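PDB 3O5V: X-PRO dipeptidase from Streptococcus pyogenes M1 GAS, which probably cleaves Xaa-Pro dipeptides as a manganese-dependent prolidase of the M24B family, the chain here being its creatinase/prolidase N-terminal domain. Local coordinates for residues 5-8 and 9-12; 111-114 and 115-119; 46-49 and 50-53. One frame throughout, in Å; residues are numbered along the deposited sequence. Where two conformers were deposited one is given.

Contact 1 (5-8 and 9-12)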
# COMPACT_ATOMS: atom_id res chain seq x y z
N LEU A 5 0.55 12.33 -2.10
CA LEU A 5 1.46 11.25 -2.53
C LEU A 5 2.77 11.80 -3.09
O LEU A 5 3.79 11.12 -3.02
CB LEU A 5 0.77 10.27 -3.50
CG LEU A 5 -0.51 9.60 -2.96
CD1 LEU A 5 -1.08 8.63 -4.00
CD2 LEU A 5 -0.27 8.86 -1.63
N ASP A 6 2.75 13.01 -3.66
CA ASP A 6 4.00 13.69 -4.06
C ASP A 6 4.92 13.89 -2.83
O ASP A 6 6.14 13.79 -2.93
CB ASP A 6 3.72 15.06 -4.70
CG ASP A 6 3.31 14.97 -6.17
OD1 ASP A 6 3.50 13.92 -6.82
OD2 ASP A 6 2.79 15.98 -6.69
N GLN A 7 4.32 14.20 -1.68
CA GLN A 7 5.08 14.39 -0.43
C GLN A 7 5.68 13.06 0.05
O GLN A 7 6.82 13.03 0.54
CB GLN A 7 4.20 15.00 0.67
CG GLN A 7 3.84 16.49 0.46
CD GLN A 7 5.07 17.40 0.29
OE1 GLN A 7 6.09 17.23 0.97
NE2 GLN A 7 4.98 18.34 -0.63
N ILE A 8 4.92 11.97 -0.07
CA ILE A 8 5.44 10.63 0.30
C ILE A 8 6.60 10.24 -0.60
O ILE A 8 7.63 9.78 -0.11
CB ILE A 8 4.34 9.55 0.29
CG1 ILE A 8 3.38 9.81 1.44
CG2 ILE A 8 4.95 8.13 0.42
CD1 ILE A 8 2.00 9.34 1.16
N ARG A 9 6.44 10.45 -1.90
CA ARG A 9 7.52 10.14 -2.83
C ARG A 9 8.80 10.94 -2.55
O ARG A 9 9.90 10.38 -2.65
CB ARG A 9 7.05 10.24 -4.29
CG ARG A 9 6.04 9.13 -4.69
CD ARG A 9 5.66 9.19 -6.16
NE ARG A 9 4.75 10.32 -6.42
CZ ARG A 9 3.42 10.22 -6.50
NH1 ARG A 9 2.81 9.05 -6.36
NH2 ARG A 9 2.71 11.33 -6.73
N LEU A 10 8.67 12.21 -2.15
CA LEU A 10 9.83 13.00 -1.76
C LEU A 10 10.50 12.37 -0.53
O LEU A 10 11.73 12.20 -0.48
CB LEU A 10 9.42 14.44 -1.45
CG LEU A 10 10.40 15.59 -1.73
CD1 LEU A 10 10.07 16.81 -0.87
CD2 LEU A 10 11.87 15.21 -1.64
N TYR A 11 9.67 12.03 0.46
CA TYR A 11 10.16 11.40 1.70
C TYR A 11 10.97 10.14 1.43
O TYR A 11 12.08 9.99 1.95
CB TYR A 11 8.98 11.07 2.61
CG TYR A 11 9.40 10.43 3.93
CD1 TYR A 11 10.06 11.17 4.90
CD2 TYR A 11 9.13 9.08 4.18
CE1 TYR A 11 10.43 10.60 6.12
CE2 TYR A 11 9.50 8.50 5.39
CZ TYR A 11 10.16 9.26 6.35
OH TYR A 11 10.53 8.68 7.54
N LEU A 12 10.41 9.24 0.61
CA LEU A 12 11.11 8.03 0.18
C LEU A 12 12.45 8.34 -0.48
O LEU A 12 13.46 7.70 -0.18
CB LEU A 12 10.22 7.22 -0.77
CG LEU A 12 8.93 6.66 -0.16
CD1 LEU A 12 8.04 6.09 -1.27
CD2 LEU A 12 9.23 5.59 0.90

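Contact 2 (111-114 and 115-119)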
# COMPACT_ATOMS: atom_id res chain seq x y z
N HIS A 111 4.48 -10.73 7.64
CA HIS A 111 5.06 -11.95 7.08
C HIS A 111 4.55 -12.26 5.66
O HIS A 111 5.32 -12.65 4.79
CB HIS A 111 4.84 -13.13 8.02
CG HIS A 111 5.68 -13.07 9.26
ND1 HIS A 111 5.40 -13.82 10.39
CD2 HIS A 111 6.79 -12.35 9.56
CE1 HIS A 111 6.31 -13.57 11.31
NE2 HIS A 111 7.16 -12.68 10.84
N GLY A 112 3.25 -12.05 5.42
CA GLY A 112 2.69 -12.14 4.07
C GLY A 112 3.44 -11.26 3.08
O GLY A 112 3.83 -11.73 2.00
N LEU A 113 3.67 -10.00 3.44
CA LEU A 113 4.34 -9.07 2.55
C LEU A 113 5.79 -9.48 2.29
O LEU A 113 6.31 -9.27 1.19
CB LEU A 113 4.31 -7.65 3.10
CG LEU A 113 2.94 -6.94 3.04
CD1 LEU A 113 3.06 -5.66 3.82
CD2 LEU A 113 2.49 -6.63 1.61
N GLN A 114 6.41 -10.08 3.30
CA GLN A 114 7.78 -10.60 3.20
C GLN A 114 7.92 -11.84 2.31
O GLN A 114 9.05 -12.18 1.90
CB GLN A 114 8.38 -10.85 4.59
CG GLN A 114 8.79 -9.57 5.33
CD GLN A 114 9.50 -9.83 6.66
OE1 GLN A 114 9.08 -10.67 7.45
NE2 GLN A 114 10.57 -9.09 6.91
N THR A 115 6.81 -12.51 1.98
CA THR A 115 6.85 -13.58 0.98
C THR A 115 6.91 -13.00 -0.43
O THR A 115 7.21 -13.73 -1.38
CB THR A 115 5.66 -14.56 1.07
OG1 THR A 115 4.44 -13.91 0.63
CG2 THR A 115 5.51 -15.12 2.48
N ILE A 116 6.63 -11.70 -0.56
CA ILE A 116 6.62 -10.98 -1.85
C ILE A 116 7.84 -10.07 -1.98
O ILE A 116 8.46 -10.02 -3.05
CB ILE A 116 5.33 -10.11 -2.01
CG1 ILE A 116 4.09 -10.98 -2.00
CG2 ILE A 116 5.38 -9.25 -3.28
CD1 ILE A 116 2.82 -10.20 -1.73
N PHE A 117 8.14 -9.33 -0.92
CA PHE A 117 9.22 -8.36 -0.93
C PHE A 117 10.36 -8.86 -0.06
O PHE A 117 10.18 -9.15 1.13
CB PHE A 117 8.74 -7.00 -0.39
CG PHE A 117 7.61 -6.39 -1.18
CD1 PHE A 117 7.87 -5.56 -2.27
CD2 PHE A 117 6.28 -6.64 -0.82
CE1 PHE A 117 6.83 -4.99 -3.00
CE2 PHE A 117 5.22 -6.08 -1.55
CZ PHE A 117 5.50 -5.26 -2.65
N SER A 118 11.54 -8.96 -0.65
CA SER A 118 12.69 -9.45 0.09
C SER A 118 13.49 -8.31 0.70
O SER A 118 14.44 -8.55 1.45
CB SER A 118 13.55 -10.37 -0.79
OG SER A 118 14.06 -9.64 -1.89
N GLY A 119 13.09 -7.07 0.42
CA GLY A 119 13.78 -5.89 0.95
C GLY A 119 13.68 -5.66 2.45
O GLY A 119 12.96 -6.37 3.16

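Contact 3 (46-49 and 50-53). With GOL (glycerol), chain C.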
# COMPACT_ATOMS: atom_id res chain seq x y z
N PHE A 46 0.14 0.84 -2.22
CA PHE A 46 1.56 0.74 -2.58
C PHE A 46 2.00 2.04 -3.24
O PHE A 46 1.56 2.35 -4.36
CB PHE A 46 1.78 -0.43 -3.54
CG PHE A 46 1.48 -1.78 -2.94
CD1 PHE A 46 2.45 -2.43 -2.15
CD2 PHE A 46 0.24 -2.38 -3.12
CE1 PHE A 46 2.18 -3.67 -1.57
CE2 PHE A 46 -0.04 -3.63 -2.55
CZ PHE A 46 0.92 -4.28 -1.77
N VAL A 47 2.84 2.80 -2.55
CA VAL A 47 3.35 4.06 -3.10
C VAL A 47 4.84 3.92 -3.45
O VAL A 47 5.72 4.03 -2.60
CB VAL A 47 3.11 5.26 -2.14
CG1 VAL A 47 3.55 6.57 -2.79
CG2 VAL A 47 1.64 5.32 -1.73
N TYR A 48 5.09 3.63 -4.73
CA TYR A 48 6.45 3.56 -5.28
C TYR A 48 7.07 4.94 -5.30
O TYR A 48 6.35 5.93 -5.49
CB TYR A 48 6.39 3.04 -6.71
CG TYR A 48 6.02 1.58 -6.78
CD1 TYR A 48 4.70 1.19 -6.99
CD2 TYR A 48 6.99 0.59 -6.61
CE1 TYR A 48 4.36 -0.17 -7.05
CE2 TYR A 48 6.66 -0.76 -6.67
CZ TYR A 48 5.35 -1.13 -6.90
OH TYR A 48 5.02 -2.46 -6.96
N HIS A 49 8.39 5.03 -5.12
CA HIS A 49 9.04 6.35 -5.16
C HIS A 49 8.96 6.97 -6.57
O HIS A 49 8.96 8.19 -6.72
CB HIS A 49 10.48 6.31 -4.61
CG HIS A 49 11.50 5.86 -5.60
ND1 HIS A 49 11.59 4.56 -6.05
CD2 HIS A 49 12.52 6.53 -6.20
CE1 HIS A 49 12.60 4.45 -6.90
NE2 HIS A 49 13.17 5.63 -7.01
N ASP A 50 8.81 6.12 -7.59
CA ASP A 50 8.84 6.59 -8.99
C ASP A 50 7.62 6.22 -9.82
O ASP A 50 7.10 7.05 -10.58
CB ASP A 50 10.13 6.12 -9.68
CG ASP A 50 10.38 4.62 -9.52
OD1 ASP A 50 9.65 3.93 -8.75
OD2 ASP A 50 11.33 4.13 -10.16
N LEU A 51 7.14 4.99 -9.68
CA LEU A 51 6.00 4.47 -10.47
C LEU A 51 4.65 5.00 -9.99
O LEU A 51 4.55 5.63 -8.94
CB LEU A 51 6.01 2.94 -10.40
CG LEU A 51 6.93 2.09 -11.30
CD1 LEU A 51 8.06 2.85 -12.01
CD2 LEU A 51 7.46 0.88 -10.51
N ALA A 52 3.59 4.72 -10.76
CA ALA A 52 2.24 5.05 -10.30
C ALA A 52 1.95 4.32 -8.99
O ALA A 52 2.42 3.20 -8.80
CB ALA A 52 1.20 4.66 -11.34
N PRO A 53 1.20 4.94 -8.08
CA PRO A 53 0.79 4.19 -6.90
C PRO A 53 -0.26 3.14 -7.28
O PRO A 53 -0.88 3.24 -8.36
CB PRO A 53 0.21 5.26 -5.98
CG PRO A 53 -0.33 6.30 -6.94
CD PRO A 53 0.60 6.30 -8.12
C1 GOL C . 11.05 0.48 -9.18
O1 GOL C . 11.39 1.59 -9.98
C2 GOL C . 11.26 0.81 -7.71
O2 GOL C . 10.27 1.73 -7.29
C3 GOL C . 11.22 -0.47 -6.89
O3 GOL C . 10.30 -0.39 -5.82
O HOH W 1 3.71 6.09 -6.26

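Contact 1 (5-8 and 9-12)
The flat guanidinium group of Arg9 meets Leu5 with one face and Asp6 with its edge. Over the centre of that face sits the carbonyl oxygen Leu5 O, 3.5 Å above the plane, while Asp6 OD1 lies at the edge, almost in the plane, and takes a salt-bridging hydrogen bond from Arg9 NH2 at 2.7 Å and 162°. The carboxylate is turned 74° against the guanidinium, and the nitrogen reaches OD1 from above the carboxylate plane. A bend at chi3 (-74°) folds the arginine back along the helix; a long, flat cation can thus lie over the Leu5 carbonyl and still reach the aspartate on this partly exposed side. The other carboxylate oxygen, Asp6 OD2, is bonded to Ser1 OG, so both oxygens have partners.

This is an i to i+3 ion pair on helix 3-14 of the creatinase/prolidase N-terminal domain, an amphipathic helix lying against the mixed sheet. Its backbone ladder is regular: Arg9 N bonds to Leu5 O at 3.0 Å, and Leu12 N to Ile8 O at 2.9 Å. On the buried side Ile8 and Leu12, one turn apart, lie side by side and point the same way, with Ile8 CG2 4.1 Å from Leu12 CD1. Branched aliphatic chains suit this side, where both touch Ala20 of strand 19-22. The Tyr11 ring meets that of Tyr127 on helix 125-129, which Ile8 also touches.

Contact 2 (111-114 and 115-119)
Thr115 and Gly112 meet at the C-terminal end of helix 107-114, on the way to strand 120-123, where i to i+3 hydrogen bonds appear beside i to i+4 bonds. Gly112 O is gripped twice by Thr115: the hydroxyl OG1 donates to it at 2.6 Å, in the carbonyl plane, and the backbone N at 3.1 Å from well above that plane. With chi1 at 71°, OG1 stands between the threonine's own N and carbonyl carbon and faces back to the preceding turn. A short hydroxyl-bearing side chain suits this exposed place because it binds a carbonyl of the last turn. The i to i+4 bond from Thr115 N to His111 O is weak. Leu113 O likewise has two donors: Phe117 N, in a sound i to i+4 bond, lies nearly in line with the C=O bond at 2.8 Å, whereas Ile116 N comes from above the carbonyl plane.

Among apolar contacts, Leu113 and Phe117 touch Ile21 of strand 19-22, and Ile116 packs on Trp83 and Ile86 of helix 82-89; large apolar side chains suit these covered places. Leu113 CD2 approaches Phe117 CE2 to 4.2 Å, and Ile116 CG2 lies 3.6 Å above one face of the Phe117 ring, offset toward its rim.

Contact 3 (46-49 and 50-53)
The turn joining antiparallel neighbours 44-48 and 54-58 of the central sheet brings Tyr48 against Leu51. Leu51 CD2 makes a CH-pi contact over one face of the Tyr48 ring, 4.1 Å from its centroid. Nearer the backbone, Tyr48 CB and Leu51 CB are 3.7 Å apart. A tyrosine suits this buried strand end: the ring offers its face to the leucine, while its OH bonds to Asn92 O. A water bridges the turn, donating to Tyr48 O and Leu51 O, both at 2.8 Å.

At the outer end, the His49 ring and the Asp50 carboxylate are stacked, their planes 24° apart, with Asp50 CG 3.4 Å above the ring and offset toward its rim. That CG stands between the backbone N and the carbonyl carbon (chi1 51°), which lets OD1 also take a weak bond from Leu51 N. Both carboxylate oxygens accept from a glycerol, probably left from crystallisation: OD1 from O2 at 2.7 Å and OD2 from O1. His49 ND1 gives weak bonds to glycerol O2 and to Glu18 O. Farther along, Pro53 CA makes a C-H...O contact with Phe46 O, 3.2 Å away, next to the backbone pairing of Phe46 with Val54. Such a reversal between adjacent antiparallel strands is typical of a beta-hairpin.

Overall arrangement
Contacts 1 and 3 are neighbours, their centres 9 Å apart: helix 3-14 lies against the hairpin turn, with Arg9 CG 3.3 Å from Tyr48 O and Leu5 CD1 3.8 Å from Pro53 CG. Contact 2 is on another part of the domain, about 22 Å from contact 1 between centres, with no touch between them. It reaches contact 3, about 17 Å away between centres, through the aromatic pair Phe117 CZ and Phe46 CE1 at 3.8 Å. The segment 46-49 therefore links both helical regions, Val47 touching Ile8 and Phe46 touching Phe117. All three contacts belong to the N-terminal domain; the peptidase domain, probably manganese-dependent, is not part of this chain, so the glycerol at contact 3 marks no active site here.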